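Local coordinates for leucyl-tRNA synthetase (Giardia intestinalis, PDB 3PZ6), which probably hydrolyses mischarged tRNA(Leu) as the CP1 editing domain of an enzyme that probably uses ATP to join leucine to tRNA(Leu), at residues E17-T22 with Y164-V169; P225-E230 with G235-V240; G277-Q282 with R292-Q297. The protein carries 2 engineered substitutions. One frame throughout, in Å; residues are numbered along the deposited sequence.

Contact 1: E17-T22 with Y164-V169; sequences ELINYT and YEQIFV
I19 reaches Q166 because CG1 stands anti to its carbonyl carbon (chi1 -61°) and the next torsion is extended, which carries CD1 outward to the other segment. In Q166, CG sits between the backbone N and the carbonyl carbon (chi1 72°), and the chain then bends sharply at chi2 (-88°). The touch is made at the base of the glutamine, where I19 CD1 rests on Q166 CB at 3.4 Å, the two side chains crossing obliquely; the bend turns the amide away from it. Their CA atoms are 8.1 Å apart, and no hydrogen bond joins the segments.

The branched isoleucine is buried and works in two directions: while CD1 meets the glutamine, CG2 lies 3.6 Å above one face of the Y21 ring, offset toward its rim. Y21 in turn is tied by its hydroxyl to T156 OG1, which helps to hold the ring. Q166 offers its aliphatic base to the methyl group, while its NE2 makes a weak hydrogen bond to E165 OE1 at 3.0 Å and another weak one to the Y223 hydroxyl. Beyond I19 the chain enters helix 21-25; N20 takes the N-cap position, and its OD1 accepts a weak bond from T22 N at 3.2 Å, the usual task of an asparagine there.

Strand 156-158 pairs antiparallel with both strand 10-18 and strand 167-171, and it also contacts I19 through T156 and R158. The I19–Q166 contact is thus a small apolar bridge beside the strand between them, at the point where strand 10-18 gives way to a helix and strand 167-171 has yet to begin, within the mixed beta sheet of the CP1 editing domain of a class Ia synthetase.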
ATOM      1  N   GLU A  17       7.086   2.255   3.008  1.00 35.17           N
ATOM      2  CA  GLU A  17       7.870   3.129   3.872  1.00 38.16           C
ATOM      3  C   GLU A  17       7.167   4.456   4.112  1.00 35.48           C
ATOM      4  O   GLU A  17       6.898   5.208   3.172  1.00 31.73           O
ATOM      5  CB  GLU A  17       9.271   3.368   3.298  1.00 37.05           C
ATOM      6  CG  GLU A  17      10.258   3.947   4.314  1.00 40.32           C
ATOM      7  CD  GLU A  17      11.595   4.366   3.706  1.00 57.76           C
ATOM      8  OE1 GLU A  17      12.175   5.363   4.193  1.00 60.05           O
ATOM      9  OE2 GLU A  17      12.071   3.705   2.754  1.00 56.50           O
ATOM     10  N   LEU A  18       6.873   4.733   5.375  1.00 31.05           N
ATOM     11  CA  LEU A  18       6.358   6.030   5.760  1.00 32.59           C
ATOM     12  C   LEU A  18       7.467   7.050   5.556  1.00 31.01           C
ATOM     13  O   LEU A  18       8.493   7.008   6.228  1.00 33.00           O
ATOM     14  CB  LEU A  18       5.883   6.017   7.212  1.00 32.84           C
ATOM     15  CG  LEU A  18       5.133   7.253   7.714  1.00 35.43           C
ATOM     16  CD1 LEU A  18       3.801   7.425   6.999  1.00 36.18           C
ATOM     17  CD2 LEU A  18       4.914   7.144   9.209  1.00 31.05           C
ATOM     18  N   ILE A  19       7.251   7.944   4.599  1.00 34.58           N
ATOM     19  CA  ILE A  19       8.243   8.935   4.201  1.00 32.95           C
ATOM     20  C   ILE A  19       8.613   9.857   5.356  1.00 33.77           C
ATOM     21  O   ILE A  19       7.748  10.409   6.025  1.00 35.63           O
ATOM     22  CB  ILE A  19       7.754   9.751   2.985  1.00 32.62           C
ATOM     23  CG1 ILE A  19       7.515   8.815   1.796  1.00 30.60           C
ATOM     24  CG2 ILE A  19       8.749  10.848   2.627  1.00 36.05           C
ATOM     25  CD1 ILE A  19       6.846   9.466   0.616  1.00 31.12           C
ATOM     26  N   ASN A  20       9.911   9.997   5.594  1.00 42.64           N
ATOM     27  CA  ASN A  20      10.407  10.914   6.603  1.00 40.22           C
ATOM     28  C   ASN A  20      10.827  12.212   5.932  1.00 44.51           C
ATOM     29  O   ASN A  20      11.866  12.277   5.266  1.00 46.91           O
ATOM     30  CB  ASN A  20      11.565  10.286   7.382  1.00 40.63           C
ATOM     31  CG  ASN A  20      11.773  10.920   8.746  1.00 40.67           C
ATOM     32  OD1 ASN A  20      11.688  12.138   8.907  1.00 37.70           O
ATOM     33  ND2 ASN A  20      12.061  10.086   9.740  1.00 42.20           N
ATOM     34  N   TYR A  21      10.002  13.239   6.104  1.00 41.23           N
ATOM     35  CA  TYR A  21      10.232  14.525   5.464  1.00 43.05           C
ATOM     36  C   TYR A  21      11.316  15.341   6.157  1.00 50.70           C
ATOM     37  O   TYR A  21      11.859  16.277   5.569  1.00 60.72           O
ATOM     38  CB  TYR A  21       8.925  15.307   5.350  1.00 46.97           C
ATOM     39  CG  TYR A  21       7.970  14.695   4.346  1.00 45.66           C
ATOM     40  CD1 TYR A  21       8.064  15.009   2.993  1.00 41.86           C
ATOM     41  CD2 TYR A  21       6.989  13.788   4.746  1.00 35.85           C
ATOM     42  CE1 TYR A  21       7.204  14.448   2.064  1.00 41.45           C
ATOM     43  CE2 TYR A  21       6.121  13.221   3.822  1.00 39.61           C
ATOM     44  CZ  TYR A  21       6.237  13.560   2.483  1.00 41.79           C
ATOM     45  OH  TYR A  21       5.394  13.013   1.551  1.00 39.76           O
ATOM     46  N   THR A  22      11.623  14.982   7.403  1.00 45.59           N
ATOM     47  CA  THR A  22      12.725  15.594   8.132  1.00 49.62           C
ATOM     48  C   THR A  22      14.049  15.172   7.504  1.00 57.87           C
ATOM     49  O   THR A  22      14.858  16.026   7.129  1.00 63.93           O
ATOM     50  CB  THR A  22      12.690  15.229   9.634  1.00 59.71           C
ATOM     51  OG1 THR A  22      11.578  15.885  10.258  1.00 59.79           O
ATOM     52  CG2 THR A  22      13.974  15.657  10.333  1.00 58.78           C
ATOM     53  N   TYR A 164       5.397   5.629  -9.052  1.00 27.07           N
ATOM     54  CA  TYR A 164       4.998   6.795  -8.273  1.00 31.70           C
ATOM     55  C   TYR A 164       5.988   7.043  -7.135  1.00 30.44           C
ATOM     56  O   TYR A 164       6.329   6.122  -6.395  1.00 29.50           O
ATOM     57  CB  TYR A 164       3.577   6.620  -7.735  1.00 27.99           C
ATOM     58  CG  TYR A 164       2.507   6.680  -8.805  1.00 27.11           C
ATOM     59  CD1 TYR A 164       2.390   7.794  -9.641  1.00 25.30           C
ATOM     60  CD2 TYR A 164       1.605   5.631  -8.977  1.00 20.32           C
ATOM     61  CE1 TYR A 164       1.406   7.862 -10.621  1.00 23.95           C
ATOM     62  CE2 TYR A 164       0.614   5.690  -9.950  1.00 23.90           C
ATOM     63  CZ  TYR A 164       0.521   6.806 -10.776  1.00 25.75           C
ATOM     64  OH  TYR A 164      -0.461   6.877 -11.750  1.00 26.75           O
ATOM     65  N   GLU A 165       6.459   8.279  -7.013  1.00 30.08           N
ATOM     66  CA  GLU A 165       7.489   8.615  -6.025  1.00 27.47           C
ATOM     67  C   GLU A 165       6.948   8.570  -4.591  1.00 35.55           C
ATOM     68  O   GLU A 165       7.705   8.367  -3.631  1.00 40.21           O
ATOM     69  CB  GLU A 165       8.161   9.957  -6.356  1.00 27.95           C
ATOM     70  CG  GLU A 165       7.284  11.217  -6.279  1.00 37.32           C
ATOM     71  CD  GLU A 165       6.215  11.347  -7.386  1.00 45.44           C
ATOM     72  OE1 GLU A 165       5.590  12.429  -7.470  1.00 48.56           O
ATOM     73  OE2 GLU A 165       5.979  10.388  -8.161  1.00 42.16           O
ATOM     74  N   GLN A 166       5.634   8.751  -4.462  1.00 33.10           N
ATOM     75  CA  GLN A 166       4.922   8.524  -3.211  1.00 29.08           C
ATOM     76  C   GLN A 166       3.456   8.243  -3.499  1.00 24.74           C
ATOM     77  O   GLN A 166       2.965   8.556  -4.571  1.00 26.48           O
ATOM     78  CB  GLN A 166       5.052   9.723  -2.265  1.00 34.10           C
ATOM     79  CG  GLN A 166       4.274  10.977  -2.667  1.00 28.90           C
ATOM     80  CD  GLN A 166       5.078  11.876  -3.574  1.00 32.95           C
ATOM     81  OE1 GLN A 166       6.244  12.168  -3.296  1.00 36.64           O
ATOM     82  NE2 GLN A 166       4.470  12.314  -4.668  1.00 33.56           N
ATOM     83  N   ILE A 167       2.767   7.646  -2.534  1.00 27.64           N
ATOM     84  CA  ILE A 167       1.317   7.455  -2.617  1.00 21.55           C
ATOM     85  C   ILE A 167       0.679   7.757  -1.267  1.00 21.06           C
ATOM     86  O   ILE A 167       1.377   7.871  -0.269  1.00 21.95           O
ATOM     87  CB  ILE A 167       0.929   6.033  -3.109  1.00 20.25           C
ATOM     88  CG1 ILE A 167       1.571   4.951  -2.236  1.00 20.01           C
ATOM     89  CG2 ILE A 167       1.291   5.852  -4.585  1.00 20.32           C
ATOM     90  CD1 ILE A 167       1.216   3.519  -2.649  1.00 21.84           C
ATOM     91  N   PHE A 168      -0.642   7.877  -1.239  1.00 18.60           N
ATOM     92  CA  PHE A 168      -1.350   8.205  -0.014  1.00 19.65           C
ATOM     93  C   PHE A 168      -2.061   7.012   0.624  1.00 20.94           C
ATOM     94  O   PHE A 168      -2.564   6.130  -0.062  1.00 22.31           O
ATOM     95  CB  PHE A 168      -2.345   9.334  -0.270  1.00 18.35           C
ATOM     96  CG  PHE A 168      -1.703  10.671  -0.452  1.00 23.03           C
ATOM     97  CD1 PHE A 168      -1.601  11.552   0.618  1.00 25.39           C
ATOM     98  CD2 PHE A 168      -1.193  11.055  -1.688  1.00 21.83           C
ATOM     99  CE1 PHE A 168      -1.003  12.799   0.457  1.00 28.35           C
ATOM    100  CE2 PHE A 168      -0.585  12.295  -1.852  1.00 22.45           C
ATOM    101  CZ  PHE A 168      -0.495  13.171  -0.781  1.00 27.36           C
ATOM    102  N   VAL A 169      -2.092   7.002   1.949  1.00 20.99           N
ATOM    103  CA  VAL A 169      -2.843   6.021   2.707  1.00 22.92           C
ATOM    104  C   VAL A 169      -4.303   6.460   2.708  1.00 23.16           C
ATOM    105  O   VAL A 169      -4.622   7.548   3.174  1.00 23.25           O
ATOM    106  CB  VAL A 169      -2.341   5.951   4.172  1.00 26.53           C
ATOM    107  CG1 VAL A 169      -3.207   5.009   4.993  1.00 23.19           C
ATOM    108  CG2 VAL A 169      -0.880   5.542   4.233  1.00 19.23           C
TER

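Contact 2: P225-E230 with G235-V240; sequences PLPIIE and GTLSAV
Apolar packing carries most of this contact, with L237 and T236 set against the proline-rich run 225-227. L237 has CG anti to its carbonyl carbon (chi1 -62°), which sends CD2 over the backbone that links L226 to P227. The main approach is to the peptide itself, L237 CD2 lying 3.4 Å from L226 C. The same methyl also touches P225 CB and P227 CD, the leucine and P227 running side by side and pointing the same way. P225 CB also meets V240 CG2, in the first turn of the helix. T236 touches P227 and E230: its CB lies 3.6 Å from P227 CB, and its CG2 is 3.8 Å from E230 CB. Threonine suits this place because its compact, branched side chain can touch two residues at once; E230 meets it through CB, its chain extended beyond CG.

Polar contact across the pair is limited to backbone CH groups. T236 CA approaches I229 O at 3.4 Å, and E230 CA approaches G235 O at the same distance, each with 149° at the hydrogen; no classical hydrogen bond crosses.

Bonds within each segment shape the two surfaces. P227 is the centre of an inverse gamma turn, closed by I228 N to L226 O at 2.9 Å. G235 has a positive phi, which glycine adopts easily, and its carbonyl accepts a weak bond from S238 OG at 3.2 Å, just where the helix starts after the N-cap residue L237.

In the fold, the contact joins strand 229-230, which pairs antiparallel with strand 273-274, to helix 238-245. Two further helices pack against it: 254-271, where C264 meets S238 and A239, and 192-202, whose Y198 and Y195 touch P225 and V240.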
ATOM      1  N   PRO A 225      -4.868   4.702 -12.386  1.00 26.75           N
ATOM      2  CA  PRO A 225      -4.562   3.283 -12.583  1.00 21.65           C
ATOM      3  C   PRO A 225      -3.538   3.084 -13.692  1.00 21.38           C
ATOM      4  O   PRO A 225      -3.492   3.870 -14.638  1.00 25.22           O
ATOM      5  CB  PRO A 225      -5.905   2.698 -12.999  1.00 25.45           C
ATOM      6  CG  PRO A 225      -6.907   3.578 -12.347  1.00 25.80           C
ATOM      7  CD  PRO A 225      -6.321   4.959 -12.398  1.00 24.89           C
ATOM      8  N   LEU A 226      -2.717   2.050 -13.566  1.00 20.31           N
ATOM      9  CA  LEU A 226      -1.637   1.809 -14.513  1.00 22.10           C
ATOM     10  C   LEU A 226      -1.853   0.547 -15.351  1.00 23.98           C
ATOM     11  O   LEU A 226      -2.286  -0.472 -14.814  1.00 25.50           O
ATOM     12  CB  LEU A 226      -0.310   1.709 -13.756  1.00 23.74           C
ATOM     13  CG  LEU A 226       0.569   2.953 -13.555  1.00 25.75           C
ATOM     14  CD1 LEU A 226      -0.142   4.284 -13.785  1.00 21.22           C
ATOM     15  CD2 LEU A 226       1.220   2.906 -12.182  1.00 22.28           C
ATOM     16  N   PRO A 227      -1.534   0.605 -16.664  1.00 22.85           N
ATOM     17  CA  PRO A 227      -1.609  -0.540 -17.582  1.00 18.17           C
ATOM     18  C   PRO A 227      -0.498  -1.576 -17.347  1.00 26.11           C
ATOM     19  O   PRO A 227       0.398  -1.739 -18.187  1.00 23.72           O
ATOM     20  CB  PRO A 227      -1.430   0.115 -18.950  1.00 19.97           C
ATOM     21  CG  PRO A 227      -0.632   1.328 -18.674  1.00 22.48           C
ATOM     22  CD  PRO A 227      -1.148   1.837 -17.376  1.00 24.87           C
ATOM     23  N   ILE A 228      -0.557  -2.272 -16.214  1.00 24.77           N
ATOM     24  CA  ILE A 228       0.536  -3.165 -15.814  1.00 24.13           C
ATOM     25  C   ILE A 228       0.422  -4.545 -16.458  1.00 22.49           C
ATOM     26  O   ILE A 228       1.427  -5.178 -16.777  1.00 30.50           O
ATOM     27  CB  ILE A 228       0.677  -3.290 -14.266  1.00 24.90           C
ATOM     28  CG1 ILE A 228      -0.636  -3.736 -13.617  1.00 22.50           C
ATOM     29  CG2 ILE A 228       1.107  -1.967 -13.671  1.00 27.06           C
ATOM     30  CD1 ILE A 228      -0.455  -4.406 -12.268  1.00 21.49           C
ATOM     31  N   ILE A 229      -0.806  -4.990 -16.668  1.00 20.82           N
ATOM     32  CA  ILE A 229      -1.058  -6.315 -17.195  1.00 28.31           C
ATOM     33  C   ILE A 229      -2.054  -6.238 -18.343  1.00 28.27           C
ATOM     34  O   ILE A 229      -3.107  -5.605 -18.216  1.00 29.42           O
ATOM     35  CB  ILE A 229      -1.575  -7.270 -16.077  1.00 28.19           C
ATOM     36  CG1 ILE A 229      -0.461  -7.527 -15.049  1.00 27.74           C
ATOM     37  CG2 ILE A 229      -2.078  -8.590 -16.671  1.00 30.02           C
ATOM     38  CD1 ILE A 229      -0.918  -8.143 -13.739  1.00 25.22           C
ATOM     39  N   GLU A 230      -1.702  -6.862 -19.464  1.00 24.58           N
ATOM     40  CA  GLU A 230      -2.618  -7.014 -20.578  1.00 24.81           C
ATOM     41  C   GLU A 230      -3.229  -8.406 -20.571  1.00 27.51           C
ATOM     42  O   GLU A 230      -2.530  -9.417 -20.644  1.00 26.09           O
ATOM     43  CB  GLU A 230      -1.918  -6.765 -21.919  1.00 27.53           C
ATOM     44  CG  GLU A 230      -2.847  -6.963 -23.125  1.00 28.12           C
ATOM     45  CD  GLU A 230      -2.158  -6.794 -24.467  1.00 41.14           C
ATOM     46  OE1 GLU A 230      -0.973  -6.389 -24.509  1.00 40.62           O
ATOM     47  OE2 GLU A 230      -2.814  -7.064 -25.499  1.00 42.06           O
ATOM     48  N   GLY A 235      -7.709  -6.325 -22.526  1.00 32.58           N
ATOM     49  CA  GLY A 235      -6.774  -5.207 -22.645  1.00 29.70           C
ATOM     50  C   GLY A 235      -5.995  -4.893 -21.377  1.00 32.30           C
ATOM     51  O   GLY A 235      -5.794  -5.776 -20.534  1.00 30.51           O
ATOM     52  N   THR A 236      -5.566  -3.638 -21.228  1.00 30.09           N
ATOM     53  CA  THR A 236      -4.689  -3.278 -20.111  1.00 26.57           C
ATOM     54  C   THR A 236      -5.323  -2.838 -18.795  1.00 31.96           C
ATOM     55  O   THR A 236      -4.835  -3.229 -17.737  1.00 41.54           O
ATOM     56  CB  THR A 236      -3.542  -2.310 -20.487  1.00 29.64           C
ATOM     57  OG1 THR A 236      -3.975  -1.350 -21.467  1.00 28.08           O
ATOM     58  CG2 THR A 236      -2.337  -3.103 -20.990  1.00 28.29           C
ATOM     59  N   LEU A 237      -6.372  -2.033 -18.809  1.00 28.74           N
ATOM     60  CA  LEU A 237      -6.975  -1.657 -17.513  1.00 30.13           C
ATOM     61  C   LEU A 237      -8.218  -2.499 -17.257  1.00 28.90           C
ATOM     62  O   LEU A 237      -9.330  -1.975 -17.156  1.00 34.32           O
ATOM     63  CB  LEU A 237      -7.293  -0.158 -17.431  1.00 23.14           C
ATOM     64  CG  LEU A 237      -6.192   0.906 -17.517  1.00 28.08           C
ATOM     65  CD1 LEU A 237      -6.805   2.263 -17.206  1.00 36.34           C
ATOM     66  CD2 LEU A 237      -5.027   0.664 -16.584  1.00 21.40           C
ATOM     67  N   SER A 238      -8.017  -3.807 -17.148  1.00 22.64           N
ATOM     68  CA  SER A 238      -9.123  -4.767 -17.172  1.00 29.06           C
ATOM     69  C   SER A 238     -10.195  -4.546 -16.127  1.00 25.40           C
ATOM     70  O   SER A 238     -11.377  -4.560 -16.455  1.00 27.24           O
ATOM     71  CB  SER A 238      -8.596  -6.190 -17.098  1.00 29.20           C
ATOM     72  OG  SER A 238      -7.999  -6.509 -18.341  1.00 38.13           O
ATOM     73  N   ALA A 239      -9.787  -4.329 -14.881  1.00 24.48           N
ATOM     74  CA  ALA A 239     -10.731  -4.063 -13.808  1.00 29.40           C
ATOM     75  C   ALA A 239     -11.534  -2.802 -14.115  1.00 31.18           C
ATOM     76  O   ALA A 239     -12.739  -2.760 -13.880  1.00 29.94           O
ATOM     77  CB  ALA A 239     -10.016  -3.946 -12.462  1.00 27.58           C
ATOM     78  N   VAL A 240     -10.861  -1.795 -14.672  1.00 28.88           N
ATOM     79  CA  VAL A 240     -11.499  -0.550 -15.091  1.00 28.07           C
ATOM     80  C   VAL A 240     -12.481  -0.805 -16.244  1.00 30.91           C
ATOM     81  O   VAL A 240     -13.664  -0.502 -16.114  1.00 31.23           O
ATOM     82  CB  VAL A 240     -10.441   0.532 -15.467  1.00 27.70           C
ATOM     83  CG1 VAL A 240     -11.102   1.840 -15.851  1.00 27.42           C
ATOM     84  CG2 VAL A 240      -9.477   0.751 -14.319  1.00 25.56           C
TER

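Contact 3: G277-Q282 with R292-Q297; sequences GPFAGQ and RDLLVQ
P278 and F279 are the central residues of a type I beta turn from G277 to A280, which runs directly into a type II turn from F279 to Q282 and brings the loop beside helix 284-297, with P278 CA 9.5 Å from L294 CA.

L294 carries the helix side of the contact. Its CG lies anti to the backbone N (chi1 179°), and CD2 touches two loop residues: it is 3.9 Å from P278 CG, the side chains crossing at a slant, and 4.2 Å from F279 CE2, approaching that ring obliquely. The loop leads from strand 273-274 into this same helix, so the turns fold back over the helix they precede. F279 also packs on C287, S290 and C291, spreading its ring along the helix. Proline suits the second position of the type I turn because its ring holds phi near the -72° found there, and leucine gives an apolar branch to reach it. G281 supplies the positive phi that a type II turn needs at its third position; Q282 N to F279 O closes that turn at 3.1 Å. Nearby, R292 NH1 forms a salt bridge with D293 OD1 at 3.2 Å, the acceptor lying in the guanidinium plane.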
ATOM      1  N   GLY A 277       7.120  -2.642 -15.515  1.00 28.03           N
ATOM      2  CA  GLY A 277       8.002  -3.202 -14.509  1.00 28.00           C
ATOM      3  C   GLY A 277       9.187  -3.912 -15.134  1.00 32.07           C
ATOM      4  O   GLY A 277       9.333  -3.912 -16.353  1.00 37.33           O
ATOM      5  N   PRO A 278      10.043  -4.524 -14.298  1.00 39.87           N
ATOM      6  CA  PRO A 278      11.288  -5.144 -14.774  1.00 42.30           C
ATOM      7  C   PRO A 278      11.066  -6.426 -15.571  1.00 36.37           C
ATOM      8  O   PRO A 278      11.964  -6.869 -16.276  1.00 37.49           O
ATOM      9  CB  PRO A 278      12.050  -5.447 -13.478  1.00 40.33           C
ATOM     10  CG  PRO A 278      11.394  -4.572 -12.435  1.00 47.96           C
ATOM     11  CD  PRO A 278       9.955  -4.568 -12.828  1.00 39.79           C
ATOM     12  N   PHE A 279       9.880  -7.007 -15.464  1.00 35.76           N
ATOM     13  CA  PHE A 279       9.570  -8.226 -16.196  1.00 35.90           C
ATOM     14  C   PHE A 279       8.596  -7.979 -17.339  1.00 33.53           C
ATOM     15  O   PHE A 279       7.817  -8.862 -17.696  1.00 35.95           O
ATOM     16  CB  PHE A 279       9.040  -9.303 -15.240  1.00 36.87           C
ATOM     17  CG  PHE A 279       9.998  -9.641 -14.128  1.00 44.24           C
ATOM     18  CD1 PHE A 279      11.264 -10.150 -14.411  1.00 37.33           C
ATOM     19  CD2 PHE A 279       9.642  -9.439 -12.806  1.00 43.72           C
ATOM     20  CE1 PHE A 279      12.157 -10.452 -13.394  1.00 39.63           C
ATOM     21  CE2 PHE A 279      10.531  -9.747 -11.780  1.00 49.33           C
ATOM     22  CZ  PHE A 279      11.793 -10.255 -12.079  1.00 45.41           C
ATOM     23  N   ALA A 280       8.648  -6.781 -17.917  1.00 29.47           N
ATOM     24  CA  ALA A 280       7.763  -6.428 -19.026  1.00 33.30           C
ATOM     25  C   ALA A 280       8.003  -7.358 -20.204  1.00 30.58           C
ATOM     26  O   ALA A 280       9.136  -7.539 -20.629  1.00 32.30           O
ATOM     27  CB  ALA A 280       7.964  -4.976 -19.437  1.00 26.15           C
ATOM     28  N   GLY A 281       6.931  -7.942 -20.725  1.00 30.10           N
ATOM     29  CA  GLY A 281       7.021  -8.873 -21.851  1.00 28.08           C
ATOM     30  C   GLY A 281       6.818 -10.309 -21.408  1.00 34.45           C
ATOM     31  O   GLY A 281       6.432 -11.164 -22.203  1.00 36.66           O
ATOM     32  N   GLN A 282       7.081 -10.569 -20.130  1.00 36.63           N
ATOM     33  CA  GLN A 282       6.884 -11.886 -19.535  1.00 31.83           C
ATOM     34  C   GLN A 282       5.431 -12.040 -19.104  1.00 34.63           C
ATOM     35  O   GLN A 282       4.745 -11.043 -18.905  1.00 33.01           O
ATOM     36  CB  GLN A 282       7.837 -12.079 -18.354  1.00 30.39           C
ATOM     37  CG  GLN A 282       9.275 -11.688 -18.694  1.00 40.15           C
ATOM     38  CD  GLN A 282      10.301 -12.082 -17.652  1.00 37.95           C
ATOM     39  OE1 GLN A 282      11.476 -11.735 -17.781  1.00 42.52           O
ATOM     40  NE2 GLN A 282       9.877 -12.815 -16.625  1.00 36.10           N
ATOM     41  N   ARG A 292       8.342 -11.954  -6.512  1.00 43.47           N
ATOM     42  CA  ARG A 292       8.540 -12.296  -5.106  1.00 48.04           C
ATOM     43  C   ARG A 292      10.017 -12.175  -4.724  1.00 47.24           C
ATOM     44  O   ARG A 292      10.362 -11.452  -3.791  1.00 49.32           O
ATOM     45  CB  ARG A 292       8.024 -13.712  -4.823  1.00 47.46           C
ATOM     46  CG  ARG A 292       7.999 -14.074  -3.343  1.00 50.96           C
ATOM     47  CD  ARG A 292       7.974 -15.581  -3.115  1.00 53.97           C
ATOM     48  NE  ARG A 292       8.322 -15.916  -1.732  1.00 63.04           N
ATOM     49  CZ  ARG A 292       9.569 -16.007  -1.259  1.00 72.48           C
ATOM     50  NH1 ARG A 292      10.619 -15.793  -2.051  1.00 67.10           N
ATOM     51  NH2 ARG A 292       9.768 -16.315   0.018  1.00 69.10           N
ATOM     52  N   ASP A 293      10.880 -12.859  -5.474  1.00 43.16           N
ATOM     53  CA  ASP A 293      12.320 -12.891  -5.198  1.00 43.71           C
ATOM     54  C   ASP A 293      12.991 -11.522  -5.282  1.00 44.19           C
ATOM     55  O   ASP A 293      13.877 -11.214  -4.483  1.00 46.21           O
ATOM     56  CB  ASP A 293      13.028 -13.879  -6.136  1.00 48.32           C
ATOM     57  CG  ASP A 293      12.489 -15.308  -6.016  1.00 57.30           C
ATOM     58  OD1 ASP A 293      11.755 -15.618  -5.049  1.00 54.64           O
ATOM     59  OD2 ASP A 293      12.812 -16.128  -6.903  1.00 65.72           O
ATOM     60  N   LEU A 294      12.572 -10.707  -6.250  1.00 45.42           N
ATOM     61  CA  LEU A 294      13.112  -9.355  -6.406  1.00 39.81           C
ATOM     62  C   LEU A 294      12.768  -8.498  -5.188  1.00 45.82           C
ATOM     63  O   LEU A 294      13.609  -7.740  -4.698  1.00 46.48           O
ATOM     64  CB  LEU A 294      12.599  -8.709  -7.698  1.00 34.10           C
ATOM     65  CG  LEU A 294      13.010  -7.271  -8.060  1.00 45.00           C
ATOM     66  CD1 LEU A 294      14.521  -7.099  -8.227  1.00 36.16           C
ATOM     67  CD2 LEU A 294      12.284  -6.797  -9.318  1.00 41.14           C
ATOM     68  N   LEU A 295      11.538  -8.645  -4.694  1.00 42.73           N
ATOM     69  CA  LEU A 295      11.073  -7.916  -3.516  1.00 43.60           C
ATOM     70  C   LEU A 295      11.915  -8.249  -2.287  1.00 46.69           C
ATOM     71  O   LEU A 295      12.181  -7.377  -1.458  1.00 47.74           O
ATOM     72  CB  LEU A 295       9.585  -8.198  -3.244  1.00 37.31           C
ATOM     73  CG  LEU A 295       8.530  -7.490  -4.109  1.00 38.78           C
ATOM     74  CD1 LEU A 295       7.240  -8.285  -4.148  1.00 32.68           C
ATOM     75  CD2 LEU A 295       8.265  -6.069  -3.630  1.00 33.44           C
ATOM     76  N   VAL A 296      12.338  -9.510  -2.190  1.00 44.75           N
ATOM     77  CA  VAL A 296      13.153  -9.983  -1.068  1.00 45.82           C
ATOM     78  C   VAL A 296      14.595  -9.476  -1.176  1.00 46.58           C
ATOM     79  O   VAL A 296      15.204  -9.135  -0.164  1.00 50.51           O
ATOM     80  CB  VAL A 296      13.111 -11.539  -0.923  1.00 44.54           C
ATOM     81  CG1 VAL A 296      13.746 -11.978   0.386  1.00 40.88           C
ATOM     82  CG2 VAL A 296      11.671 -12.060  -0.986  1.00 46.67           C
ATOM     83  N   GLN A 297      15.124  -9.419  -2.399  1.00 46.57           N
ATOM     84  CA  GLN A 297      16.478  -8.918  -2.656  1.00 49.25           C
ATOM     85  C   GLN A 297      16.571  -7.424  -2.408  1.00 54.47           C
ATOM     86  O   GLN A 297      17.598  -6.918  -1.946  1.00 55.25           O
ATOM     87  CB  GLN A 297      16.900  -9.198  -4.095  1.00 58.04           C
ATOM     88  CG  GLN A 297      17.462 -10.583  -4.343  1.00 64.71           C
ATOM     89  CD  GLN A 297      17.899 -10.762  -5.780  1.00 70.02           C
ATOM     90  OE1 GLN A 297      18.752 -10.020  -6.277  1.00 68.81           O
ATOM     91  NE2 GLN A 297      17.309 -11.744  -6.468  1.00 66.52           N
TER

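Contact 1 is partly buried and lies nearest the centre of the chain, on the main mixed sheet; contacts 2 and 3 are surface contacts farther out. None has a hydrogen bond across its segments. Contact 2 is by far the largest, with CH...O contacts added to apolar packing, whereas contacts 1 and 3 each depend on a single methyl group. Contacts 2 and 3 are linked through the small sheet, since strand 229-230 pairs with strand 273-274, which leads into the 277-282 loop. Contacts 1 and 2 touch directly, Y164 OH packing against L226 CD1 at 3.3 Å, while contacts 1 and 3 stay about 11 Å apart at their nearest atoms.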